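Local coordinates for protein insecticidal Delta-Endotoxin Cry8Ea1 (Bacillus Thuringiensis, PDB 3EB7) that kills insect larvae, among them the underground pest Holotrichia parallela, probably by forming pores in midgut membranes through its helical N-terminal domain, at residues Q83-L86 with T87-E91; V105-R108 with F109-D113; N197-Q200 with W201-N205; Y186-G189 with L190-K194; L216-M219 with T220-M224. One frame throughout, in Å; residues are numbered along the deposited sequence.

Contact 1: residues Q83-L86 with T87-E91; sequences QLYL and TALEE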
# COMPACT_ATOMS: atom_id res chain seq x y z
N GLN A 83 8.05 27.37 0.53
CA GLN A 83 8.68 27.96 1.74
C GLN A 83 7.94 29.22 2.17
O GLN A 83 7.64 29.40 3.34
CB GLN A 83 10.16 28.28 1.53
CG GLN A 83 10.89 27.22 0.74
CD GLN A 83 12.05 26.62 1.49
OE1 GLN A 83 11.87 25.91 2.51
NE2 GLN A 83 13.27 26.87 0.99
N LEU A 84 7.64 30.07 1.19
CA LEU A 84 6.93 31.32 1.40
C LEU A 84 5.49 31.10 1.88
O LEU A 84 4.99 31.85 2.71
CB LEU A 84 6.95 32.14 0.11
CG LEU A 84 8.31 32.43 -0.51
CD1 LEU A 84 8.13 33.02 -1.89
CD2 LEU A 84 9.16 33.36 0.36
N TYR A 85 4.83 30.07 1.34
CA TYR A 85 3.50 29.68 1.82
C TYR A 85 3.59 29.15 3.25
O TYR A 85 2.77 29.51 4.09
CB TYR A 85 2.89 28.65 0.90
CG TYR A 85 1.55 28.12 1.34
CD1 TYR A 85 0.46 28.99 1.58
CD2 TYR A 85 1.34 26.74 1.49
CE1 TYR A 85 -0.77 28.48 1.98
CE2 TYR A 85 0.10 26.23 1.90
CZ TYR A 85 -0.95 27.10 2.12
OH TYR A 85 -2.17 26.59 2.51
N LEU A 86 4.57 28.30 3.54
CA LEU A 86 4.77 27.88 4.94
C LEU A 86 5.03 29.06 5.89
O LEU A 86 4.46 29.12 6.98
CB LEU A 86 5.90 26.85 5.07
CG LEU A 86 6.22 26.36 6.47
CD1 LEU A 86 5.02 25.60 7.05
CD2 LEU A 86 7.50 25.51 6.46
N THR A 87 5.88 30.00 5.48
CA THR A 87 6.18 31.15 6.33
C THR A 87 4.93 32.04 6.52
O THR A 87 4.71 32.54 7.62
CB THR A 87 7.40 31.95 5.81
OG1 THR A 87 8.56 31.13 5.89
CG2 THR A 87 7.64 33.24 6.64
N ALA A 88 4.13 32.19 5.46
CA ALA A 88 2.85 32.90 5.52
C ALA A 88 1.79 32.21 6.42
O ALA A 88 1.02 32.90 7.10
CB ALA A 88 2.31 33.19 4.12
N LEU A 89 1.77 30.87 6.43
CA LEU A 89 0.95 30.11 7.38
C LEU A 89 1.43 30.27 8.82
O LEU A 89 0.61 30.27 9.74
CB LEU A 89 0.96 28.63 7.04
CG LEU A 89 0.14 28.14 5.86
CD1 LEU A 89 0.65 26.77 5.42
CD2 LEU A 89 -1.36 28.08 6.21
N GLU A 90 2.74 30.39 9.03
CA GLU A 90 3.26 30.50 10.38
C GLU A 90 2.96 31.88 10.93
O GLU A 90 2.58 32.01 12.09
CB GLU A 90 4.76 30.17 10.46
CG GLU A 90 5.09 28.68 10.29
CD GLU A 90 6.56 28.39 9.94
OE1 GLU A 90 7.31 29.33 9.56
OE2 GLU A 90 6.98 27.21 10.03
N GLU A 91 3.09 32.89 10.07
CA GLU A 91 2.78 34.26 10.46
C GLU A 91 1.27 34.54 10.55
O GLU A 91 0.85 35.46 11.24
CB GLU A 91 3.51 35.29 9.59
CG GLU A 91 5.00 35.51 9.95
CD GLU A 91 5.31 35.48 11.49
OE1 GLU A 91 4.76 36.33 12.25
OE2 GLU A 91 6.12 34.61 11.94

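Contact 2: residues V105-R108 with F109-D113; sequences VRNR and FEILD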
# COMPACT_ATOMS: atom_id res chain seq x y z
N VAL A 105 -1.10 35.08 3.16
CA VAL A 105 -1.36 33.64 3.12
C VAL A 105 -2.28 33.28 1.95
O VAL A 105 -2.04 32.31 1.25
CB VAL A 105 -1.89 33.08 4.49
CG1 VAL A 105 -3.25 33.64 4.86
CG2 VAL A 105 -1.90 31.57 4.51
N ARG A 106 -3.33 34.06 1.75
CA ARG A 106 -4.25 33.84 0.65
C ARG A 106 -3.50 33.96 -0.69
O ARG A 106 -3.63 33.11 -1.58
CB ARG A 106 -5.37 34.86 0.73
CG ARG A 106 -6.48 34.68 -0.25
CD ARG A 106 -7.25 35.99 -0.50
NE ARG A 106 -7.61 36.65 0.76
CZ ARG A 106 -7.77 37.97 0.90
NH1 ARG A 106 -7.60 38.78 -0.15
NH2 ARG A 106 -8.10 38.47 2.09
N ASN A 107 -2.70 35.01 -0.81
CA ASN A 107 -1.89 35.28 -1.99
C ASN A 107 -0.85 34.17 -2.29
O ASN A 107 -0.65 33.81 -3.43
CB ASN A 107 -1.27 36.70 -1.85
CG ASN A 107 -0.04 36.93 -2.73
OD1 ASN A 107 -0.13 36.95 -3.97
ND2 ASN A 107 1.12 37.16 -2.08
N ARG A 108 -0.24 33.60 -1.26
CA ARG A 108 0.77 32.56 -1.46
C ARG A 108 0.11 31.26 -1.97
O ARG A 108 0.69 30.54 -2.77
CB ARG A 108 1.55 32.26 -0.17
CG ARG A 108 2.45 33.37 0.34
CD ARG A 108 3.55 33.67 -0.63
NE ARG A 108 4.28 34.89 -0.26
CZ ARG A 108 4.98 35.65 -1.11
NH1 ARG A 108 5.06 35.31 -2.40
NH2 ARG A 108 5.60 36.74 -0.67
N PHE A 109 -1.09 30.99 -1.44
CA PHE A 109 -1.89 29.83 -1.73
C PHE A 109 -2.36 29.89 -3.18
O PHE A 109 -2.33 28.88 -3.88
CB PHE A 109 -3.11 29.79 -0.77
CG PHE A 109 -4.24 28.94 -1.27
CD1 PHE A 109 -4.35 27.60 -0.90
CD2 PHE A 109 -5.20 29.48 -2.17
CE1 PHE A 109 -5.38 26.80 -1.42
CE2 PHE A 109 -6.21 28.70 -2.68
CZ PHE A 109 -6.31 27.35 -2.32
N GLU A 110 -2.77 31.08 -3.62
CA GLU A 110 -3.26 31.27 -4.98
C GLU A 110 -2.13 31.17 -5.96
O GLU A 110 -2.30 30.70 -7.07
CB GLU A 110 -3.94 32.63 -5.13
CG GLU A 110 -5.28 32.79 -4.38
CD GLU A 110 -5.79 34.25 -4.39
OE1 GLU A 110 -5.28 35.08 -5.19
OE2 GLU A 110 -6.69 34.59 -3.59
N ILE A 111 -0.95 31.61 -5.55
CA ILE A 111 0.26 31.44 -6.38
C ILE A 111 0.59 29.96 -6.54
O ILE A 111 0.94 29.52 -7.63
CB ILE A 111 1.49 32.25 -5.84
CG1 ILE A 111 1.34 33.75 -6.18
CG2 ILE A 111 2.83 31.64 -6.33
CD1 ILE A 111 2.09 34.68 -5.25
N LEU A 112 0.47 29.18 -5.47
CA LEU A 112 0.74 27.73 -5.58
C LEU A 112 -0.25 27.06 -6.49
O LEU A 112 0.14 26.35 -7.42
CB LEU A 112 0.81 27.04 -4.22
CG LEU A 112 2.15 27.31 -3.53
CD1 LEU A 112 2.05 26.88 -2.10
CD2 LEU A 112 3.34 26.61 -4.27
N ASP A 113 -1.53 27.33 -6.28
CA ASP A 113 -2.60 26.67 -7.04
C ASP A 113 -2.38 26.99 -8.52
O ASP A 113 -2.41 26.12 -9.39
CB ASP A 113 -3.97 27.13 -6.51
CG ASP A 113 -5.13 26.59 -7.33
OD1 ASP A 113 -5.95 27.39 -7.82
OD2 ASP A 113 -5.21 25.37 -7.54

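Contact 3: residues N197-Q200 with W201-N205; sequences NAKQ and WVEYN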
# COMPACT_ATOMS: atom_id res chain seq x y z
N ASN A 197 10.90 -14.68 -19.62
CA ASN A 197 11.87 -15.38 -18.77
C ASN A 197 11.90 -14.90 -17.33
O ASN A 197 11.26 -13.91 -16.98
CB ASN A 197 13.29 -15.40 -19.39
CG ASN A 197 13.89 -14.01 -19.48
OD1 ASN A 197 13.67 -13.15 -18.61
ND2 ASN A 197 14.65 -13.76 -20.54
N ALA A 198 12.67 -15.59 -16.49
CA ALA A 198 12.69 -15.30 -15.04
C ALA A 198 13.34 -13.94 -14.70
O ALA A 198 12.93 -13.30 -13.76
CB ALA A 198 13.35 -16.47 -14.26
N LYS A 199 14.30 -13.50 -15.48
CA LYS A 199 14.97 -12.23 -15.27
C LYS A 199 13.96 -11.13 -15.51
O LYS A 199 13.83 -10.22 -14.68
CB LYS A 199 16.14 -12.08 -16.24
CG LYS A 199 16.91 -10.76 -16.16
CD LYS A 199 18.00 -10.76 -17.20
CE LYS A 199 18.62 -9.36 -17.39
NZ LYS A 199 19.95 -9.23 -16.75
N GLN A 200 13.23 -11.21 -16.62
CA GLN A 200 12.13 -10.29 -16.88
C GLN A 200 11.10 -10.30 -15.76
O GLN A 200 10.61 -9.27 -15.37
CB GLN A 200 11.49 -10.65 -18.19
CG GLN A 200 12.37 -10.26 -19.40
CD GLN A 200 11.86 -10.85 -20.69
OE1 GLN A 200 11.25 -11.91 -20.71
NE2 GLN A 200 12.15 -10.18 -21.80
N TRP A 201 10.77 -11.48 -15.22
CA TRP A 201 9.84 -11.51 -14.10
C TRP A 201 10.35 -10.66 -12.90
O TRP A 201 9.60 -9.88 -12.32
CB TRP A 201 9.49 -12.94 -13.71
CG TRP A 201 8.37 -12.90 -12.73
CD1 TRP A 201 7.03 -12.98 -12.99
CD2 TRP A 201 8.50 -12.75 -11.30
NE1 TRP A 201 6.33 -12.86 -11.82
CE2 TRP A 201 7.20 -12.75 -10.77
CE3 TRP A 201 9.59 -12.63 -10.42
CZ2 TRP A 201 6.95 -12.62 -9.40
CZ3 TRP A 201 9.35 -12.49 -9.06
CH2 TRP A 201 8.04 -12.49 -8.56
N VAL A 202 11.63 -10.81 -12.54
CA VAL A 202 12.24 -9.99 -11.46
C VAL A 202 12.05 -8.48 -11.69
O VAL A 202 11.67 -7.74 -10.77
CB VAL A 202 13.75 -10.35 -11.26
CG1 VAL A 202 14.43 -9.44 -10.22
CG2 VAL A 202 13.90 -11.78 -10.87
N GLU A 203 12.24 -8.05 -12.93
CA GLU A 203 12.08 -6.65 -13.34
C GLU A 203 10.64 -6.17 -13.23
O GLU A 203 10.34 -5.09 -12.70
CB GLU A 203 12.61 -6.45 -14.77
CG GLU A 203 14.11 -6.80 -14.86
CD GLU A 203 14.65 -6.97 -16.30
OE1 GLU A 203 15.87 -7.07 -16.43
OE2 GLU A 203 13.88 -7.01 -17.28
N TYR A 204 9.75 -7.02 -13.71
CA TYR A 204 8.32 -6.73 -13.73
C TYR A 204 7.82 -6.60 -12.28
O TYR A 204 7.14 -5.66 -11.91
CB TYR A 204 7.65 -7.90 -14.50
CG TYR A 204 6.16 -7.97 -14.47
CD1 TYR A 204 5.49 -8.63 -13.42
CD2 TYR A 204 5.40 -7.38 -15.49
CE1 TYR A 204 4.09 -8.72 -13.40
CE2 TYR A 204 4.03 -7.46 -15.49
CZ TYR A 204 3.37 -8.14 -14.45
OH TYR A 204 1.97 -8.21 -14.48
N ASN A 205 8.15 -7.58 -11.45
CA ASN A 205 7.78 -7.54 -10.06
C ASN A 205 8.42 -6.40 -9.24
O ASN A 205 7.81 -5.90 -8.31
CB ASN A 205 8.08 -8.89 -9.45
CG ASN A 205 7.68 -8.94 -8.02
OD1 ASN A 205 6.48 -8.89 -7.70
ND2 ASN A 205 8.67 -8.96 -7.12

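Contact 4: residues Y186-G189 with L190-K194; sequences YRTG and LDRLK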
# COMPACT_ATOMS: atom_id res chain seq x y z
N TYR A 186 0.30 3.34 -14.21
CA TYR A 186 0.82 2.20 -13.44
C TYR A 186 0.58 0.88 -14.20
O TYR A 186 1.50 0.09 -14.34
CB TYR A 186 0.22 2.12 -12.02
CG TYR A 186 0.59 0.82 -11.32
CD1 TYR A 186 1.74 0.74 -10.50
CD2 TYR A 186 -0.21 -0.33 -11.47
CE1 TYR A 186 2.09 -0.49 -9.85
CE2 TYR A 186 0.12 -1.53 -10.85
CZ TYR A 186 1.27 -1.62 -10.04
OH TYR A 186 1.54 -2.83 -9.41
N ARG A 187 -0.65 0.66 -14.69
CA ARG A 187 -0.98 -0.56 -15.45
C ARG A 187 -0.19 -0.68 -16.75
O ARG A 187 0.39 -1.71 -17.01
CB ARG A 187 -2.51 -0.67 -15.70
CG ARG A 187 -3.32 -0.90 -14.37
CD ARG A 187 -4.83 -0.78 -14.58
NE ARG A 187 -5.60 -1.20 -13.40
CZ ARG A 187 -6.91 -0.99 -13.24
NH1 ARG A 187 -7.60 -0.34 -14.17
NH2 ARG A 187 -7.51 -1.36 -12.13
N THR A 188 -0.18 0.36 -17.57
CA THR A 188 0.63 0.42 -18.80
C THR A 188 2.12 0.18 -18.49
O THR A 188 2.75 -0.67 -19.12
CB THR A 188 0.44 1.78 -19.50
OG1 THR A 188 -0.96 2.01 -19.73
CG2 THR A 188 1.19 1.83 -20.84
N GLY A 189 2.68 0.89 -17.52
CA GLY A 189 4.07 0.67 -17.15
C GLY A 189 4.40 -0.77 -16.85
O GLY A 189 5.39 -1.33 -17.33
N LEU A 190 3.55 -1.40 -16.05
CA LEU A 190 3.78 -2.77 -15.64
C LEU A 190 3.59 -3.72 -16.84
O LEU A 190 4.36 -4.66 -17.02
CB LEU A 190 2.82 -3.11 -14.48
CG LEU A 190 2.95 -4.44 -13.77
CD1 LEU A 190 4.31 -4.55 -13.01
CD2 LEU A 190 1.75 -4.67 -12.82
N ASP A 191 2.57 -3.47 -17.65
CA ASP A 191 2.30 -4.34 -18.81
C ASP A 191 3.43 -4.35 -19.84
O ASP A 191 3.77 -5.39 -20.39
CB ASP A 191 1.00 -3.91 -19.49
CG ASP A 191 0.76 -4.67 -20.79
OD1 ASP A 191 0.84 -4.04 -21.90
OD2 ASP A 191 0.54 -5.90 -20.69
N ARG A 192 4.04 -3.19 -20.07
CA ARG A 192 5.22 -3.08 -20.93
C ARG A 192 6.42 -3.89 -20.45
O ARG A 192 7.36 -4.15 -21.22
CB ARG A 192 5.61 -1.63 -21.04
CG ARG A 192 4.63 -0.86 -21.85
CD ARG A 192 5.07 0.61 -21.88
NE ARG A 192 4.11 1.42 -22.60
CZ ARG A 192 4.05 2.75 -22.57
NH1 ARG A 192 4.91 3.46 -21.83
NH2 ARG A 192 3.10 3.35 -23.27
N LEU A 193 6.38 -4.30 -19.18
CA LEU A 193 7.45 -5.10 -18.61
C LEU A 193 7.17 -6.62 -18.65
O LEU A 193 8.04 -7.40 -18.31
CB LEU A 193 7.79 -4.61 -17.22
CG LEU A 193 8.60 -3.31 -17.08
CD1 LEU A 193 8.66 -2.93 -15.65
CD2 LEU A 193 10.01 -3.37 -17.62
N LYS A 194 5.97 -7.03 -19.06
CA LYS A 194 5.63 -8.46 -19.13
C LYS A 194 6.54 -9.16 -20.15
O LYS A 194 6.66 -8.71 -21.28
CB LYS A 194 4.17 -8.65 -19.50
CG LYS A 194 3.59 -9.99 -19.19
CD LYS A 194 2.12 -10.01 -19.59
CE LYS A 194 1.37 -11.28 -19.16
NZ LYS A 194 2.10 -12.55 -19.53

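Contact 5: residues L216-M219 with T220-M224; sequences LDIM and TLFPM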
# COMPACT_ATOMS: atom_id res chain seq x y z
N LEU A 216 0.78 4.16 -6.20
CA LEU A 216 -0.50 3.65 -5.71
C LEU A 216 -0.83 3.97 -4.26
O LEU A 216 -1.95 4.39 -3.98
CB LEU A 216 -0.63 2.14 -5.97
CG LEU A 216 -0.56 1.70 -7.43
CD1 LEU A 216 -0.89 0.26 -7.43
CD2 LEU A 216 -1.53 2.52 -8.40
N ASP A 217 0.12 3.77 -3.35
CA ASP A 217 -0.13 3.98 -1.90
C ASP A 217 -0.50 5.42 -1.58
O ASP A 217 -1.42 5.66 -0.79
CB ASP A 217 1.07 3.52 -1.02
CG ASP A 217 1.19 1.96 -0.92
OD1 ASP A 217 0.25 1.25 -1.43
OD2 ASP A 217 2.22 1.45 -0.35
N ILE A 218 0.18 6.41 -2.17
CA ILE A 218 -0.21 7.80 -1.87
C ILE A 218 -1.55 8.19 -2.55
O ILE A 218 -2.37 8.91 -1.99
CB ILE A 218 0.91 8.87 -2.16
CG1 ILE A 218 0.58 10.19 -1.45
CG2 ILE A 218 1.10 9.11 -3.66
CD1 ILE A 218 0.39 10.05 0.05
N MET A 219 -1.76 7.70 -3.75
CA MET A 219 -2.98 7.95 -4.50
C MET A 219 -4.20 7.40 -3.72
O MET A 219 -5.24 8.03 -3.68
CB MET A 219 -2.83 7.34 -5.91
CG MET A 219 -4.07 7.41 -6.79
SD MET A 219 -5.08 5.91 -6.63
CE MET A 219 -3.90 4.60 -6.73
N THR A 220 -4.04 6.24 -3.07
CA THR A 220 -5.10 5.62 -2.27
C THR A 220 -5.65 6.60 -1.21
O THR A 220 -6.83 6.55 -0.86
CB THR A 220 -4.61 4.28 -1.59
OG1 THR A 220 -4.10 3.40 -2.58
CG2 THR A 220 -5.73 3.56 -0.86
N LEU A 221 -4.79 7.51 -0.74
CA LEU A 221 -5.18 8.41 0.35
C LEU A 221 -5.91 9.68 -0.16
O LEU A 221 -6.51 10.41 0.65
CB LEU A 221 -3.96 8.76 1.21
CG LEU A 221 -3.13 7.58 1.76
CD1 LEU A 221 -1.90 8.10 2.46
CD2 LEU A 221 -3.96 6.78 2.76
N PHE A 222 -5.85 9.92 -1.48
CA PHE A 222 -6.42 11.14 -2.09
C PHE A 222 -7.86 11.46 -1.67
O PHE A 222 -8.18 12.63 -1.46
CB PHE A 222 -6.32 11.11 -3.63
CG PHE A 222 -4.91 11.29 -4.17
CD1 PHE A 222 -4.66 11.12 -5.54
CD2 PHE A 222 -3.84 11.66 -3.33
CE1 PHE A 222 -3.41 11.28 -6.06
CE2 PHE A 222 -2.56 11.84 -3.86
CZ PHE A 222 -2.35 11.63 -5.22
N PRO A 223 -8.75 10.44 -1.60
CA PRO A 223 -10.15 10.74 -1.20
C PRO A 223 -10.31 11.30 0.20
O PRO A 223 -11.29 12.01 0.49
CB PRO A 223 -10.85 9.36 -1.28
CG PRO A 223 -9.96 8.54 -2.21
CD PRO A 223 -8.57 9.00 -1.92
N MET A 224 -9.37 10.99 1.09
CA MET A 224 -9.48 11.46 2.46
C MET A 224 -9.00 12.90 2.61
O MET A 224 -9.01 13.45 3.73
CB MET A 224 -8.79 10.52 3.44
CG MET A 224 -9.54 9.22 3.77
SD MET A 224 -9.62 8.10 2.34
CE MET A 224 -8.07 7.20 2.49

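Contact 1: residues Q83-L86 with T87-E91
Y85 and L89, one helical turn apart, make the principal apolar contact here. Methyl CD1 of L89 sits over one face of the Y85 ring, 3.8 Å from the ring centroid and 20° off its normal, a CH-pi contact displaced toward the rim. Y85 holds its CG anti to the backbone N (chi1 177°), which lays the ring alongside the next turn, where L89 CD1 meets its face. Tyrosine suits this buried place because its flat ring packs against the neighbouring helix, on F109 and L112, while its hydroxyl is hydrogen-bonded to D149. L89 supplies a branched end that can lie on the ring. On another side of the helix, L86 meets the carboxylate of E90, with OE2 3.7 Å from CG of L86; this is van der Waals contact between an aliphatic chain and an oxygen at a partly exposed site.

These residues belong to helix 65-93 of the N-terminal domain, the helical bundle that in three-domain Cry toxins is held to insert into the membrane. One side of the helix packs on helix 99-119 through L84, Y85 and A88, and another on helix 26-40 through Q83, L86 and E90.

The polar contacts are those of a regular alpha helix. A88 N donates to L84 O at 2.9 Å, and L89 N to Y85 O at 2.9 Å. Q83 O is gripped twice: T87 N reaches it at 2.8 Å, and T87 OG1 at 3.2 Å from above the carbonyl plane. An exposed threonine can thus turn its hydroxyl back onto its own helix.

Contact 2: residues V105-R108 with F109-D113
R106 and E110 run side by side on helix 99-119, part of the helical bundle of the toxin's N-terminal domain. Their contact is made by the aliphatic part of the arginine: E110 OE2 lies 3.3 Å from CG of R106. The charged ends do not meet, NE of R106 being 4.9 Å from that oxygen, although the opposite charges probably attract weakly. R106 NE is instead hydrogen-bonded to the carbonyl oxygen of W157. Long, flexible chains suit this partly exposed flank, where both residues also pack on F159.

N107 and I111 also lie side by side, pointing the same way, and the isoleucine methyl CD1 approaches the amide oxygen OD1 of N107. Behind these side chains the backbone sets the spacing: E110 N donates to R106 O at 3.0 Å and I111 N to N107 O at 3.1 Å.

F109 points into the bundle, with R106 O at the edge of its ring, and packs on L146 and A150, with an edge-to-face contact to Y167. A large aromatic side chain fits such a buried place between helices. L112 turns to Y82 and Y85 of helix 65-93. Its amide N binds R108 O at 3.0 Å, and its CG lies 3.6 Å from that same oxygen.

Contact 3: residues N197-Q200 with W201-N205
The indole of W201 is joined to the preceding turn through its CB, which rests against A198 O at 3.5 Å; over one face of the ring lies CB of N205, 3.7 Å above the plane and displaced toward the rim. F263 meets both W201 and Y204 edge to face, and W201 NE1 is hydrogen-bonded to E267, so large aromatic side chains join this end of helix 198-220 to helix 263-270.

The helix starts with a capping box. OD1 of N197, the N-cap, accepts from Q200 N at 2.8 Å with an N-H...O angle of 174°, the donor nearly along the C=O axis. In return N197 N donates to OE1 of Q200 at 3.0 Å, an oxygen that also accepts from S196 N. With chi1 at 65°, the asparagine amide folds back over the first turn. Asparagine is short enough to reach the amide of Q200, and glutamine long enough to return to the backbone before the helix.

Further on, E203 crosses K199, its OE1 3.7 Å from CE; NZ stays 4.6 Å away. The chemistry implies that the box satisfies one N-H of the first turn and two just before it, whereas the lysine-glutamate pair probably adds only a weak electrostatic attraction.

Contact 4: residues Y186-G189 with L190-K194
R192 N donates to T188 O at 3.0 Å, with an N-H...O angle of 168° and the donor almost in line with the carbonyl bond. The two preceding bonds of the helix are D191 N to R187 O at 2.9 Å and L190 N to Y186 O at 3.1 Å. After these the chain leaves the regular pattern: L193 N binds L190 O, and K194 N binds D191 O at 3.0 Å across a type I beta turn from D191 to K194. This is the C-terminal end of helix 161-191 in the helical domain, just ahead of the connection to helix 198-220.

Side chains pack along the same turns. T188 and R192 lie side by side, the threonine methyl CG2 resting over one face of the guanidinium, 3.4 Å from NE and displaced toward the rim. In T188 a chi1 of -55° puts OG1 beside the backbone N, where it is hydrogen-bonded to Q184 O, and leaves CG2 anti to that N. Threonine thus serves both needs, a methyl for the flat cation and a hydroxyl for the helix. On the buried side, CD2 of L190 approaches the Y186 ring obliquely, 4.0 Å from CE2. Tyrosine and leucine suit that place, since Y186 also packs on M211 and T212 of helix 198-220 and meets H469 edge to face. R187 reaches the C-terminal part of the chain, its NE hydrogen-bonded to H469 ND1 and its NH2 to the backbone carbonyl oxygen of E466.

Contact 5: residues L216-M219 with T220-M224
The C-terminal end of helix 198-220 gives way here to a short 3-10 segment at F222-M224, deep within the toxin where the helical bundle leads on to the following domain. T220 meets L216 through two bonds to one oxygen: T220 N reaches L216 O at 2.9 Å, and T220 OG1 reaches it at 2.8 Å from above the carbonyl plane. Threonine suits this buried position because the helix itself satisfies its hydroxyl.

Beyond T220 the bonds shorten to three residues, as the helical turn tightens. L221 N donates to I218 O at 3.1 Å and F222 N to M219 O at 3.0 Å, both donors lying well out of the carbonyl planes. P223, which has no amide hydrogen to give, fits in the following turn.

The apolar side chains pack on three other helices. I218 and L221 cross at about a right angle, CD1 to CD1 at 3.9 Å, and both pack on I17 of helix 2-20. F222 reaches L144 and N141 of helix 133-153, while M219, its chain bent at chi2 and chi3, lies against C182 and V183 of helix 161-191. D217, buried against L238, is paired with R240 in a salt bridge. The F222 ring folds back over the backbone of M219, a CH-pi contact in which CA of M219 stands 3.6 Å from the ring centroid, 7° off its normal.

All five contacts are local, along or at the ends of helices of the N-terminal helical domain, but they differ in depth. Contact 5 is buried, its centre about 9 Å from the centre of the chain; the others are partly buried, contact 2 without a fully exposed residue. Contacts 1 and 2 lie on successive helices that pack together, Y85 CB meeting L112 CD1 at 3.6 Å. Contacts 3 and 5 share helix 198-220, and contact 4, on the preceding helix, touches both, through Y204 and L216. Contacts 1 and 2, lying wholly within helices, keep regular bonding, whereas contacts 3, 4 and 5 lie at helix ends, marked by a capping box, a beta turn and a 3-10 segment.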